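Toll-like receptor 13 (Mus musculus, PDB 4Z0C) recognises and binds bacterial 23S rRNA as an innate immune receptor, here through its leucine-rich-repeat ectodomain, and signals through MYD88 and TRAF6 to activate NF-kappa-B. Local coordinates at residues 96-99 / 100-104; 220-223 / 224-227; 289-293 / 294-298; 413-417 / 418-422; 540-543 / 544-548. One frame throughout, in Å; residues are numbered along the deposited sequence.

Contact 1 (96-99 / 100-104); sequences QSVN and NSFEG. With NAG (2-acetamido-2-deoxy-beta-D-glucopyranose), chain L.
Val98 and Asn99 touch Phe102 and Ser101, which follow them in the third leucine-rich repeat. Ser97 comes first along the chain. It serves the glycan rather than the protein contact, because its carbonyl O accepts a hydrogen bond from N2 of the N-acetylglucosamine at 3.1 Å. Val98 is next, on the short strand 97-98, and its backbone is bonded to His120 and His122 of the next turn of the chain. Its CG1 stands anti to the backbone N (chi1 -176°), which sends that methyl to the buried ring of Phe102. CG1 meets the ring edge near its plane, with Phe102 CE2 3.5 Å away. The two side chains cross at about a right angle.

Asn99 does two separate jobs. Its ND2 is joined covalently to C1 of the sugar, at 1.4 Å. Its carbonyl O accepts a weak, bent bond from Ser101 N at 2.9 Å, closing an inverse gamma turn centred on Asn100. The same Asn99 O lies 3.6 Å from Phe102 CE2, in an oblique approach. Ser101 OG turns elsewhere and is bonded to Ile74 O. The sugar is likewise bonded to Ile74 N and Trp72 O.

Asn99, Asn100 and Ser101 spell the Asn-X-Ser sequon of N-glycosylation. The chemistry thus divides by side. The amide of Asn99 carries the glycan, which backbone atoms of two adjacent repeats hold beside the protein, while Val98 and Phe102 bury their carbon atoms in the repeat interior.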
# COMPACT_ATOMS: atom_id res chain seq x y z
N GLN A 96 -28.67 -3.13 35.06
CA GLN A 96 -28.09 -3.15 36.42
C GLN A 96 -28.65 -4.23 37.33
O GLN A 96 -27.97 -4.69 38.24
CB GLN A 96 -28.23 -1.79 37.11
CG GLN A 96 -27.46 -0.67 36.45
CD GLN A 96 -27.73 0.67 37.10
OE1 GLN A 96 -27.50 0.85 38.30
NE2 GLN A 96 -28.19 1.63 36.30
N SER A 97 -29.90 -4.61 37.11
CA SER A 97 -30.47 -5.72 37.86
C SER A 97 -31.36 -6.47 36.90
O SER A 97 -31.88 -5.90 35.96
CB SER A 97 -31.26 -5.21 39.06
OG SER A 97 -32.10 -4.12 38.71
N VAL A 98 -31.52 -7.77 37.14
CA VAL A 98 -32.33 -8.59 36.25
C VAL A 98 -33.63 -9.02 36.93
O VAL A 98 -33.63 -9.67 37.97
CB VAL A 98 -31.53 -9.80 35.74
CG1 VAL A 98 -32.35 -10.59 34.75
CG2 VAL A 98 -30.24 -9.34 35.09
N ASN A 99 -34.74 -8.63 36.32
CA ASN A 99 -36.05 -8.90 36.87
C ASN A 99 -36.70 -10.08 36.16
O ASN A 99 -36.06 -10.75 35.36
CB ASN A 99 -36.91 -7.65 36.75
CG ASN A 99 -36.23 -6.42 37.34
OD1 ASN A 99 -35.53 -6.51 38.35
ND2 ASN A 99 -36.42 -5.27 36.69
N ASN A 100 -37.97 -10.32 36.46
CA ASN A 100 -38.69 -11.47 35.92
C ASN A 100 -39.26 -11.23 34.52
O ASN A 100 -40.46 -11.35 34.30
CB ASN A 100 -39.79 -11.82 36.91
CG ASN A 100 -39.24 -12.05 38.30
OD1 ASN A 100 -38.50 -13.01 38.53
ND2 ASN A 100 -39.54 -11.14 39.22
N SER A 101 -38.39 -10.87 33.58
CA SER A 101 -38.78 -10.52 32.21
C SER A 101 -38.80 -11.66 31.17
O SER A 101 -39.10 -11.42 30.00
CB SER A 101 -37.87 -9.41 31.72
OG SER A 101 -37.59 -8.47 32.75
N PHE A 102 -38.55 -12.88 31.59
CA PHE A 102 -38.31 -14.01 30.67
C PHE A 102 -39.43 -15.01 30.36
O PHE A 102 -39.15 -16.08 29.83
CB PHE A 102 -37.04 -14.74 31.12
CG PHE A 102 -35.87 -13.82 31.26
CD1 PHE A 102 -35.18 -13.38 30.14
CD2 PHE A 102 -35.53 -13.31 32.50
CE1 PHE A 102 -34.11 -12.52 30.26
CE2 PHE A 102 -34.47 -12.43 32.62
CZ PHE A 102 -33.76 -12.04 31.50
N GLU A 103 -40.68 -14.68 30.69
CA GLU A 103 -41.76 -15.61 30.39
C GLU A 103 -41.93 -15.79 28.87
O GLU A 103 -41.86 -14.84 28.09
CB GLU A 103 -43.08 -15.14 31.02
CG GLU A 103 -44.04 -16.29 31.37
CD GLU A 103 -43.68 -17.04 32.67
OE1 GLU A 103 -43.23 -16.40 33.64
OE2 GLU A 103 -43.86 -18.28 32.70
N GLY A 104 -42.13 -17.04 28.47
CA GLY A 104 -42.30 -17.40 27.07
C GLY A 104 -41.08 -17.99 26.41
O GLY A 104 -41.16 -18.60 25.35
C1 NAG L . -35.62 -4.21 37.25
C2 NAG L . -35.16 -3.33 36.08
C3 NAG L . -34.52 -2.02 36.52
C4 NAG L . -35.28 -1.34 37.65
C5 NAG L . -35.69 -2.35 38.73
C6 NAG L . -36.56 -1.72 39.81
C7 NAG L . -34.48 -4.33 33.96
C8 NAG L . -33.29 -4.54 33.07
N2 NAG L . -34.23 -4.06 35.24
O3 NAG L . -34.47 -1.15 35.41
O4 NAG L . -34.46 -0.35 38.23
O5 NAG L . -36.38 -3.44 38.15
O6 NAG L . -37.89 -1.57 39.36
O7 NAG L . -35.62 -4.40 33.50

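Contact 2 (220-223 / 224-227); sequences VYLK and TLPQ
Leu222 and Leu225 point their side chains into the buried interior, while Tyr221 and Lys223 extend on another side of the same turn. The two leucines meet through their methyl ends, with Leu222 CD2 4.2 Å from Leu225 CD1. This is a light apolar touch. Leu225 CB lies 3.7 Å from Leu222 O. Beyond the segment Leu225 also packs on Leu201.

The backbone between the leucines makes a type I beta turn from Leu222 to Leu225. Leu225 N donates to Leu222 O at 2.9 Å, with an N-H...O angle of 161°. The turn follows strand 220-221, which runs parallel to strand 194-195 of the preceding coil. It is thus part of the outer, convex side of the leucine-rich-repeat solenoid, where the end of the eighth repeat leads toward strand 230-232.

Away from the leucine pair, Lys223 N lies over one face of the Tyr221 ring, 4.1 Å above its plane and offset toward the rim. The first carbon of the lysine side chain stays close too, with Lys223 CB 3.5 Å from Tyr221 CZ. Past that point the lysine chain bends. Thr224 N approaches the ring obliquely, 4.3 Å from Tyr221 CE2. The tyrosine ring also meets His247 of the next repeat with the planes at about 60°, and Lys223 touches the same histidine. Further on, Pro226 O accepts a bond from Asn250 ND2.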
# COMPACT_ATOMS: atom_id res chain seq x y z
N VAL A 220 -8.81 -24.18 50.39
CA VAL A 220 -9.17 -24.87 49.15
C VAL A 220 -9.82 -26.21 49.42
O VAL A 220 -9.28 -27.03 50.16
CB VAL A 220 -7.93 -25.14 48.29
CG1 VAL A 220 -8.35 -25.79 46.98
CG2 VAL A 220 -7.15 -23.86 48.03
N TYR A 221 -10.98 -26.45 48.82
CA TYR A 221 -11.64 -27.73 49.01
C TYR A 221 -12.42 -28.14 47.78
O TYR A 221 -13.44 -27.53 47.44
CB TYR A 221 -12.60 -27.67 50.22
CG TYR A 221 -13.19 -29.01 50.59
CD1 TYR A 221 -12.50 -29.89 51.42
CD2 TYR A 221 -14.44 -29.40 50.11
CE1 TYR A 221 -13.04 -31.13 51.77
CE2 TYR A 221 -14.99 -30.64 50.45
CZ TYR A 221 -14.28 -31.49 51.28
OH TYR A 221 -14.81 -32.72 51.63
N LEU A 222 -11.97 -29.22 47.14
CA LEU A 222 -12.49 -29.60 45.83
C LEU A 222 -13.03 -31.04 45.75
O LEU A 222 -13.35 -31.51 44.66
CB LEU A 222 -11.41 -29.39 44.76
CG LEU A 222 -10.75 -28.01 44.61
CD1 LEU A 222 -9.67 -28.06 43.55
CD2 LEU A 222 -11.76 -26.91 44.29
N LYS A 223 -13.09 -31.74 46.89
CA LYS A 223 -13.64 -33.11 46.98
C LYS A 223 -14.98 -33.24 46.29
O LYS A 223 -15.27 -34.21 45.57
CB LYS A 223 -13.83 -33.50 48.45
CG LYS A 223 -14.98 -34.47 48.71
CD LYS A 223 -14.53 -35.91 48.83
CE LYS A 223 -15.30 -36.64 49.92
NZ LYS A 223 -14.41 -37.46 50.80
N THR A 224 -15.77 -32.20 46.49
CA THR A 224 -17.12 -32.12 45.97
C THR A 224 -17.20 -31.99 44.43
O THR A 224 -18.31 -31.96 43.86
CB THR A 224 -17.81 -30.95 46.68
OG1 THR A 224 -19.19 -31.26 46.89
CG2 THR A 224 -17.70 -29.72 45.86
N LEU A 225 -16.05 -31.89 43.75
CA LEU A 225 -16.02 -31.92 42.28
C LEU A 225 -15.28 -33.16 41.77
O LEU A 225 -14.14 -33.07 41.28
CB LEU A 225 -15.34 -30.66 41.72
CG LEU A 225 -15.58 -29.31 42.39
CD1 LEU A 225 -14.80 -28.24 41.64
CD2 LEU A 225 -17.04 -28.96 42.43
N PRO A 226 -15.92 -34.33 41.89
CA PRO A 226 -15.24 -35.61 41.64
C PRO A 226 -14.97 -35.89 40.16
O PRO A 226 -14.13 -36.74 39.86
CB PRO A 226 -16.22 -36.64 42.20
CG PRO A 226 -17.56 -35.99 42.05
CD PRO A 226 -17.34 -34.53 42.27
N GLN A 227 -15.68 -35.20 39.27
CA GLN A 227 -15.52 -35.41 37.83
C GLN A 227 -14.58 -34.38 37.15
O GLN A 227 -14.43 -34.38 35.93
CB GLN A 227 -16.89 -35.36 37.15
CG GLN A 227 -17.69 -36.64 37.28
CD GLN A 227 -16.87 -37.86 36.92
OE1 GLN A 227 -16.35 -38.54 37.79
NE2 GLN A 227 -16.77 -38.14 35.63

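Contact 3 (289-293 / 294-298); sequences NVTNA and EGIKQ. With NAG (2-acetamido-2-deoxy-beta-D-glucopyranose), chain O.
Asn292 O is gripped by two donors at the start of a helix, Ile296 N and Thr291 OG1. Ile296 N approaches in the carbonyl plane, at 3.2 Å. Thr291 OG1 donates from 3.1 Å, also in that plane, on a lone pair. The hydroxyl of Thr291 thus steadies the first carbonyl of the helix from the chain just before it.

Asn292 is the N-cap residue. Its CG sits between its backbone N and carbonyl carbon (chi1 59°), which turns OD1 over the helix start. There OD1 accepts two weak bonds. Gly295 N reaches it at 3.3 Å with an N-H...O angle of 160°, while Glu294 N comes in much more bent. These N-H groups begin the helix and have no earlier turn to bond to, so the amide oxygen stands in for it.

Gly295 carries no side chain, and Thr291 OG1 approaches its CA to 3.4 Å. The apolar part is slight, with Thr291 CG2 4.3 Å from Ile296 CG1. Ile296 CG1 also leans against Asn292 O, at 3.5 Å. Lys297 N makes a weak helical bond to Ala293 O, and Lys297 NZ forms a salt bridge with Asp321. At the far end, Asn289 is a predicted glycosylation site with a sugar beside it, but the details of that junction are doubtful in the model.

In sequence, helix 293-302 follows strand 283-285 of the eleventh repeat and precedes strand 307-309 of the twelfth. Asn313 OD1 holds Val290 N just ahead of it, and Ile296 packs on Leu310 beyond strand 307-309.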
# COMPACT_ATOMS: atom_id res chain seq x y z
N ASN A 289 7.43 -17.41 33.29
CA ASN A 289 8.58 -17.35 34.18
C ASN A 289 8.34 -18.19 35.42
O ASN A 289 8.66 -17.82 36.55
CB ASN A 289 8.87 -15.90 34.54
CG ASN A 289 10.14 -15.73 35.31
OD1 ASN A 289 11.13 -16.43 35.09
ND2 ASN A 289 10.09 -14.81 36.27
N VAL A 290 7.79 -19.35 35.16
CA VAL A 290 7.39 -20.25 36.21
C VAL A 290 8.53 -21.27 36.45
O VAL A 290 8.64 -21.85 37.52
CB VAL A 290 6.01 -20.87 35.83
CG1 VAL A 290 6.09 -22.37 35.70
CG2 VAL A 290 4.96 -20.46 36.82
N THR A 291 9.42 -21.42 35.47
CA THR A 291 10.50 -22.39 35.55
C THR A 291 11.71 -22.02 34.69
O THR A 291 11.66 -21.08 33.90
CB THR A 291 10.02 -23.79 35.12
OG1 THR A 291 11.02 -24.78 35.42
CG2 THR A 291 9.77 -23.81 33.62
N ASN A 292 12.81 -22.74 34.87
CA ASN A 292 13.94 -22.69 33.94
C ASN A 292 14.23 -24.07 33.37
O ASN A 292 13.45 -24.99 33.57
CB ASN A 292 15.18 -22.01 34.54
CG ASN A 292 15.71 -22.69 35.81
OD1 ASN A 292 15.46 -23.87 36.10
ND2 ASN A 292 16.51 -21.93 36.57
N ALA A 293 15.34 -24.22 32.64
CA ALA A 293 15.61 -25.49 31.96
C ALA A 293 15.70 -26.65 32.93
O ALA A 293 15.24 -27.75 32.63
CB ALA A 293 16.89 -25.40 31.17
N GLU A 294 16.31 -26.40 34.08
CA GLU A 294 16.58 -27.47 35.02
C GLU A 294 15.28 -27.93 35.70
O GLU A 294 15.09 -29.12 35.93
CB GLU A 294 17.63 -27.02 36.05
CG GLU A 294 17.20 -27.18 37.47
CD GLU A 294 18.03 -28.22 38.18
OE1 GLU A 294 18.73 -28.98 37.47
OE2 GLU A 294 17.95 -28.29 39.42
N GLY A 295 14.38 -26.99 35.94
CA GLY A 295 13.07 -27.33 36.47
C GLY A 295 12.26 -28.18 35.51
O GLY A 295 11.44 -28.98 35.93
N ILE A 296 12.46 -28.00 34.21
CA ILE A 296 11.83 -28.86 33.20
C ILE A 296 12.26 -30.30 33.41
O ILE A 296 11.46 -31.22 33.24
CB ILE A 296 12.19 -28.40 31.75
CG1 ILE A 296 11.56 -27.05 31.44
CG2 ILE A 296 11.72 -29.41 30.70
CD1 ILE A 296 12.06 -26.46 30.13
N LYS A 297 13.52 -30.50 33.77
CA LYS A 297 14.07 -31.83 34.03
C LYS A 297 13.38 -32.48 35.24
O LYS A 297 13.10 -33.68 35.25
CB LYS A 297 15.59 -31.76 34.28
CG LYS A 297 16.45 -31.74 33.02
CD LYS A 297 17.87 -31.31 33.34
CE LYS A 297 18.78 -31.38 32.11
NZ LYS A 297 20.17 -30.89 32.37
N GLN A 298 13.10 -31.67 36.25
CA GLN A 298 12.41 -32.19 37.42
C GLN A 298 10.98 -32.57 37.08
O GLN A 298 10.53 -33.68 37.39
CB GLN A 298 12.43 -31.16 38.55
CG GLN A 298 13.81 -30.60 38.85
CD GLN A 298 13.81 -29.72 40.08
OE1 GLN A 298 14.20 -28.55 40.02
NE2 GLN A 298 13.39 -30.29 41.22
C1 NAG O . 12.96 -14.80 36.83
C2 NAG O . 12.64 -13.33 36.89
C3 NAG O . 13.74 -12.74 37.75
C4 NAG O . 13.71 -13.43 39.14
C5 NAG O . 13.38 -14.94 39.08
C6 NAG O . 12.76 -15.47 40.38
C7 NAG O . 11.68 -11.85 35.20
C8 NAG O . 11.58 -11.55 33.74
N2 NAG O . 12.56 -12.78 35.54
O3 NAG O . 13.57 -11.35 37.84
O4 NAG O . 14.97 -13.26 39.77
O5 NAG O . 12.48 -15.30 38.04
O6 NAG O . 12.44 -16.83 40.19
O7 NAG O . 10.99 -11.23 36.00

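Contact 4 (413-417 / 418-422); sequences VTIDR and YSFTQ
Asp416 CG and Arg417 CG each lie between the backbone N and the carbonyl carbon of their own residue (chi1 56° and 73°), which bends both side chains round onto Tyr418. Asp416 OD1 comes back over the chain and accepts from Tyr418 N at 2.9 Å. This bond uses the anti side of the carboxylate oxygen and is tilted out of the carboxylate plane, which stands nearly perpendicular to the tyrosine ring.

Arg417 lies alongside Tyr418, pointing the same way. Its CG sits almost exactly over the middle of one ring face, a CH-pi contact 3.6 Å from the centroid of the Tyr418 ring. Arg417 CD follows over the same face, 3.7 Å from Tyr418 CZ. The guanidinium is turned about 40° from the ring, so it does not stack flat. Arg417 also touches His441 of the next repeat.

Ser419 fastens the turn from inside. Asp416 N donates to Ser419 OG at 2.8 Å in a nearly straight bond. In return Ser419 N donates to Asp416 O, at 2.9 Å. A water bridges the next step, donating a hydrogen bond to Arg417 O and accepting one from Phe420 N. Ile415 CD1 meets the edge of the Phe420 ring, 4.4 Å from Phe420 CE2. Val413 packs on Trp411 of the second subunit.

The pattern is an Asx turn combined with a type I beta turn from Asp416 to Ser419. It shapes the loop of the sixteenth leucine-rich repeat that leads from strand 404-406 to strand 428-430.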
# COMPACT_ATOMS: atom_id res chain seq x y z
N VAL A 413 14.83 -13.28 3.89
CA VAL A 413 15.36 -12.36 2.93
C VAL A 413 15.55 -13.11 1.62
O VAL A 413 15.56 -12.52 0.55
CB VAL A 413 16.68 -11.81 3.52
CG1 VAL A 413 17.91 -12.29 2.76
CG2 VAL A 413 16.59 -10.32 3.71
N THR A 414 15.67 -14.43 1.70
CA THR A 414 15.86 -15.22 0.48
C THR A 414 15.53 -16.70 0.73
O THR A 414 15.72 -17.22 1.83
CB THR A 414 17.31 -15.05 -0.05
OG1 THR A 414 17.40 -15.53 -1.40
CG2 THR A 414 18.30 -15.76 0.84
N ILE A 415 15.01 -17.35 -0.30
CA ILE A 415 14.83 -18.80 -0.31
C ILE A 415 15.17 -19.30 -1.71
O ILE A 415 15.18 -18.52 -2.67
CB ILE A 415 13.35 -19.20 0.02
CG1 ILE A 415 12.36 -18.31 -0.74
CG2 ILE A 415 13.08 -19.09 1.50
CD1 ILE A 415 10.91 -18.77 -0.64
N ASP A 416 15.48 -20.58 -1.85
CA ASP A 416 15.67 -21.13 -3.19
C ASP A 416 15.27 -22.61 -3.29
O ASP A 416 14.67 -23.16 -2.36
CB ASP A 416 17.11 -20.93 -3.67
CG ASP A 416 18.14 -21.52 -2.70
OD1 ASP A 416 17.88 -22.59 -2.10
OD2 ASP A 416 19.22 -20.89 -2.54
N ARG A 417 15.70 -23.24 -4.38
CA ARG A 417 15.29 -24.61 -4.70
C ARG A 417 15.77 -25.61 -3.67
O ARG A 417 15.27 -26.74 -3.61
CB ARG A 417 15.83 -25.02 -6.08
CG ARG A 417 17.34 -25.27 -6.05
CD ARG A 417 17.89 -25.82 -7.34
NE ARG A 417 19.04 -25.03 -7.75
CZ ARG A 417 19.45 -24.87 -9.00
NH1 ARG A 417 18.79 -25.44 -10.00
NH2 ARG A 417 20.52 -24.12 -9.25
N TYR A 418 16.72 -25.20 -2.82
CA TYR A 418 17.28 -26.11 -1.83
C TYR A 418 16.67 -25.90 -0.46
O TYR A 418 17.07 -26.55 0.50
CB TYR A 418 18.80 -25.93 -1.72
CG TYR A 418 19.55 -26.11 -3.03
CD1 TYR A 418 19.53 -27.33 -3.71
CD2 TYR A 418 20.33 -25.07 -3.55
CE1 TYR A 418 20.22 -27.49 -4.90
CE2 TYR A 418 21.03 -25.23 -4.73
CZ TYR A 418 20.97 -26.44 -5.40
OH TYR A 418 21.68 -26.59 -6.58
N SER A 419 15.69 -25.02 -0.37
CA SER A 419 15.17 -24.60 0.92
C SER A 419 14.16 -25.60 1.51
O SER A 419 13.99 -25.63 2.73
CB SER A 419 14.51 -23.22 0.80
OG SER A 419 15.44 -22.23 0.40
N PHE A 420 13.48 -26.38 0.67
CA PHE A 420 12.39 -27.27 1.14
C PHE A 420 12.47 -28.73 0.69
O PHE A 420 11.44 -29.38 0.50
CB PHE A 420 11.02 -26.70 0.74
CG PHE A 420 10.82 -25.28 1.15
CD1 PHE A 420 10.55 -24.97 2.47
CD2 PHE A 420 10.93 -24.26 0.22
CE1 PHE A 420 10.38 -23.65 2.85
CE2 PHE A 420 10.76 -22.94 0.60
CZ PHE A 420 10.49 -22.63 1.91
N THR A 421 13.67 -29.26 0.57
CA THR A 421 13.88 -30.62 0.10
C THR A 421 13.44 -31.67 1.12
O THR A 421 13.15 -32.82 0.77
CB THR A 421 15.36 -30.82 -0.25
OG1 THR A 421 15.73 -29.83 -1.21
CG2 THR A 421 15.62 -32.21 -0.82
N GLN A 422 13.39 -31.28 2.39
CA GLN A 422 13.13 -32.23 3.45
C GLN A 422 11.64 -32.40 3.82
O GLN A 422 11.31 -33.12 4.77
CB GLN A 422 13.93 -31.81 4.69
CG GLN A 422 15.39 -31.61 4.38
CD GLN A 422 16.04 -32.89 3.96
OE1 GLN A 422 16.09 -33.85 4.73
NE2 GLN A 422 16.53 -32.94 2.73
O HOH W 1 12.98 -26.46 -2.03

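Contact 5 (540-543 / 544-548); sequences QVVP and SNFFQ. With nucleotides of chain D.
Val542 and Pro543 pack against Phe546 in the twenty-first leucine-rich repeat, where the chain leaves strand 540-541 and makes two overlapping type I beta turns. The tight side is apolar. Pro543 lies beside the Phe546 ring and points the same way, with CG 3.5 Å from Phe546 CD1. Val542 crosses Phe546 at about a right angle, and its CG1 comes within 3.5 Å of Phe546 CB. Phe546 CG is anti to the backbone N (chi1 -161°), which keeps the ring on the proline. Phe547 joins this core, with Phe546 CD2 3.6 Å above the plane of the Phe547 ring and offset toward its rim. Phe521 meets Phe546 edge-to-face. The first turn is closed by Phe546 N donating to Pro543 O at 3.1 Å.

The other side is looser and partly exposed. Ser544 OG is bonded to Thr515 OG1, and Asn545 ND2 to Leu516 O.

Strand 540-541, parallel to 564-566, faces the bound RNA. Val541 CG1 lies 3.4 Å from O2 of C10 of chain D, and Gln540 OE1 accepts a hydrogen bond from N4 of C11 of chain D at 3.3 Å.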
# COMPACT_ATOMS: atom_id res chain seq x y z
N GLN A 540 -6.49 -0.33 -14.27
CA GLN A 540 -6.66 0.53 -15.45
C GLN A 540 -7.12 -0.22 -16.69
O GLN A 540 -8.19 -0.84 -16.67
CB GLN A 540 -5.40 1.37 -15.73
CG GLN A 540 -5.31 2.56 -14.79
CD GLN A 540 -3.98 3.27 -14.84
OE1 GLN A 540 -3.56 3.76 -15.89
NE2 GLN A 540 -3.31 3.33 -13.70
N VAL A 541 -6.35 -0.14 -17.77
CA VAL A 541 -6.84 -0.72 -19.02
C VAL A 541 -6.67 -2.22 -18.98
O VAL A 541 -5.55 -2.72 -19.06
CB VAL A 541 -6.13 -0.16 -20.28
CG1 VAL A 541 -6.95 -0.50 -21.55
CG2 VAL A 541 -5.90 1.35 -20.16
N VAL A 542 -7.76 -2.96 -18.80
CA VAL A 542 -7.65 -4.41 -18.78
C VAL A 542 -7.35 -4.93 -20.19
O VAL A 542 -8.09 -4.64 -21.11
CB VAL A 542 -8.91 -5.09 -18.21
CG1 VAL A 542 -8.78 -6.58 -18.32
CG2 VAL A 542 -9.15 -4.66 -16.76
N PRO A 543 -6.25 -5.69 -20.37
CA PRO A 543 -5.93 -6.27 -21.68
C PRO A 543 -7.13 -7.00 -22.26
O PRO A 543 -7.91 -7.57 -21.51
CB PRO A 543 -4.80 -7.25 -21.37
CG PRO A 543 -4.12 -6.64 -20.20
CD PRO A 543 -5.23 -6.04 -19.36
N SER A 544 -7.26 -7.00 -23.58
CA SER A 544 -8.48 -7.47 -24.23
C SER A 544 -8.66 -8.98 -24.09
O SER A 544 -9.78 -9.48 -24.17
CB SER A 544 -8.54 -7.04 -25.70
OG SER A 544 -7.65 -7.82 -26.48
N ASN A 545 -7.57 -9.70 -23.89
CA ASN A 545 -7.63 -11.15 -23.70
C ASN A 545 -7.18 -11.54 -22.29
O ASN A 545 -6.68 -12.65 -22.05
CB ASN A 545 -6.75 -11.85 -24.73
CG ASN A 545 -5.31 -11.43 -24.63
OD1 ASN A 545 -5.00 -10.37 -24.08
ND2 ASN A 545 -4.40 -12.26 -25.14
N PHE A 546 -7.36 -10.62 -21.35
CA PHE A 546 -6.83 -10.82 -20.02
C PHE A 546 -7.33 -12.09 -19.33
O PHE A 546 -6.58 -12.71 -18.57
CB PHE A 546 -7.11 -9.60 -19.15
CG PHE A 546 -6.24 -9.50 -17.93
CD1 PHE A 546 -4.87 -9.37 -18.06
CD2 PHE A 546 -6.80 -9.53 -16.66
CE1 PHE A 546 -4.07 -9.27 -16.95
CE2 PHE A 546 -6.01 -9.43 -15.53
CZ PHE A 546 -4.64 -9.31 -15.67
N PHE A 547 -8.58 -12.48 -19.62
CA PHE A 547 -9.21 -13.62 -18.90
C PHE A 547 -9.33 -14.94 -19.66
O PHE A 547 -10.00 -15.87 -19.22
CB PHE A 547 -10.58 -13.20 -18.35
CG PHE A 547 -10.49 -12.09 -17.35
CD1 PHE A 547 -9.84 -12.29 -16.13
CD2 PHE A 547 -11.00 -10.84 -17.63
CE1 PHE A 547 -9.73 -11.27 -15.21
CE2 PHE A 547 -10.90 -9.80 -16.72
CZ PHE A 547 -10.26 -10.03 -15.50
N GLN A 548 -8.66 -15.00 -20.80
CA GLN A 548 -8.56 -16.19 -21.64
C GLN A 548 -8.16 -17.41 -20.80
O GLN A 548 -7.24 -17.36 -19.99
CB GLN A 548 -7.51 -15.93 -22.72
CG GLN A 548 -7.46 -16.91 -23.89
CD GLN A 548 -8.53 -16.65 -24.93
OE1 GLN A 548 -9.32 -15.71 -24.81
NE2 GLN A 548 -8.55 -17.48 -25.97
P C D 10 -6.07 9.21 -21.21
OP1 C D 10 -5.25 9.39 -22.43
OP2 C D 10 -7.48 9.68 -21.20
O5' C D 10 -6.03 7.67 -20.84
C5' C D 10 -4.79 7.01 -20.65
C4' C D 10 -4.68 5.80 -21.54
O4' C D 10 -5.69 4.83 -21.13
C3' C D 10 -4.91 6.06 -23.04
O3' C D 10 -4.02 5.24 -23.80
C2' C D 10 -6.35 5.60 -23.25
O2' C D 10 -6.62 5.14 -24.56
C1' C D 10 -6.47 4.45 -22.25
N1 C D 10 -7.84 4.22 -21.80
C2 C D 10 -8.54 3.11 -22.30
O2 C D 10 -7.98 2.32 -23.07
N3 C D 10 -9.81 2.91 -21.92
C4 C D 10 -10.41 3.77 -21.09
N4 C D 10 -11.68 3.51 -20.76
C5 C D 10 -9.73 4.91 -20.58
C6 C D 10 -8.46 5.10 -20.95
P C D 11 -3.01 5.91 -24.87
OP1 C D 11 -3.76 6.95 -25.59
OP2 C D 11 -2.38 4.78 -25.60
O5' C D 11 -1.90 6.65 -23.98
C5' C D 11 -0.93 5.92 -23.23
C4' C D 11 0.01 6.84 -22.47
O4' C D 11 -0.74 7.61 -21.50
C3' C D 11 1.10 6.17 -21.64
O3' C D 11 2.23 5.78 -22.39
C2' C D 11 1.44 7.24 -20.60
O2' C D 11 2.33 8.20 -21.15
C1' C D 11 0.08 7.91 -20.39
N1 C D 11 -0.57 7.47 -19.13
C2 C D 11 -0.18 8.18 -18.01
O2 C D 11 0.65 9.08 -18.15
N3 C D 11 -0.71 7.88 -16.81
C4 C D 11 -1.59 6.89 -16.70
N4 C D 11 -2.07 6.66 -15.47
C5 C D 11 -2.01 6.13 -17.84
C6 C D 11 -1.48 6.45 -19.03

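How the contacts relate
From the N terminus the five contacts run in series along the leucine-rich-repeat solenoid, and none nests in, crosses or touches another. Contacts 1, 2, 4 and 5 each close a short turn; contact 3 caps the start of helix 293-302. Contact 1 joins strand 97-98 to the loop before strand 110-112, and contact 2 joins strand 220-221 to the loop before 230-232. Contact 4 lies in the loop between 404-406 and 428-430, and contact 5 joins 540-541 to the loop before 555-557. Contacts 1 and 5 lie on opposite sides of the chain's centre. Contact 5 meets the bound RNA, while contact 1 carries a covalently joined sugar and contact 3 has one beside it.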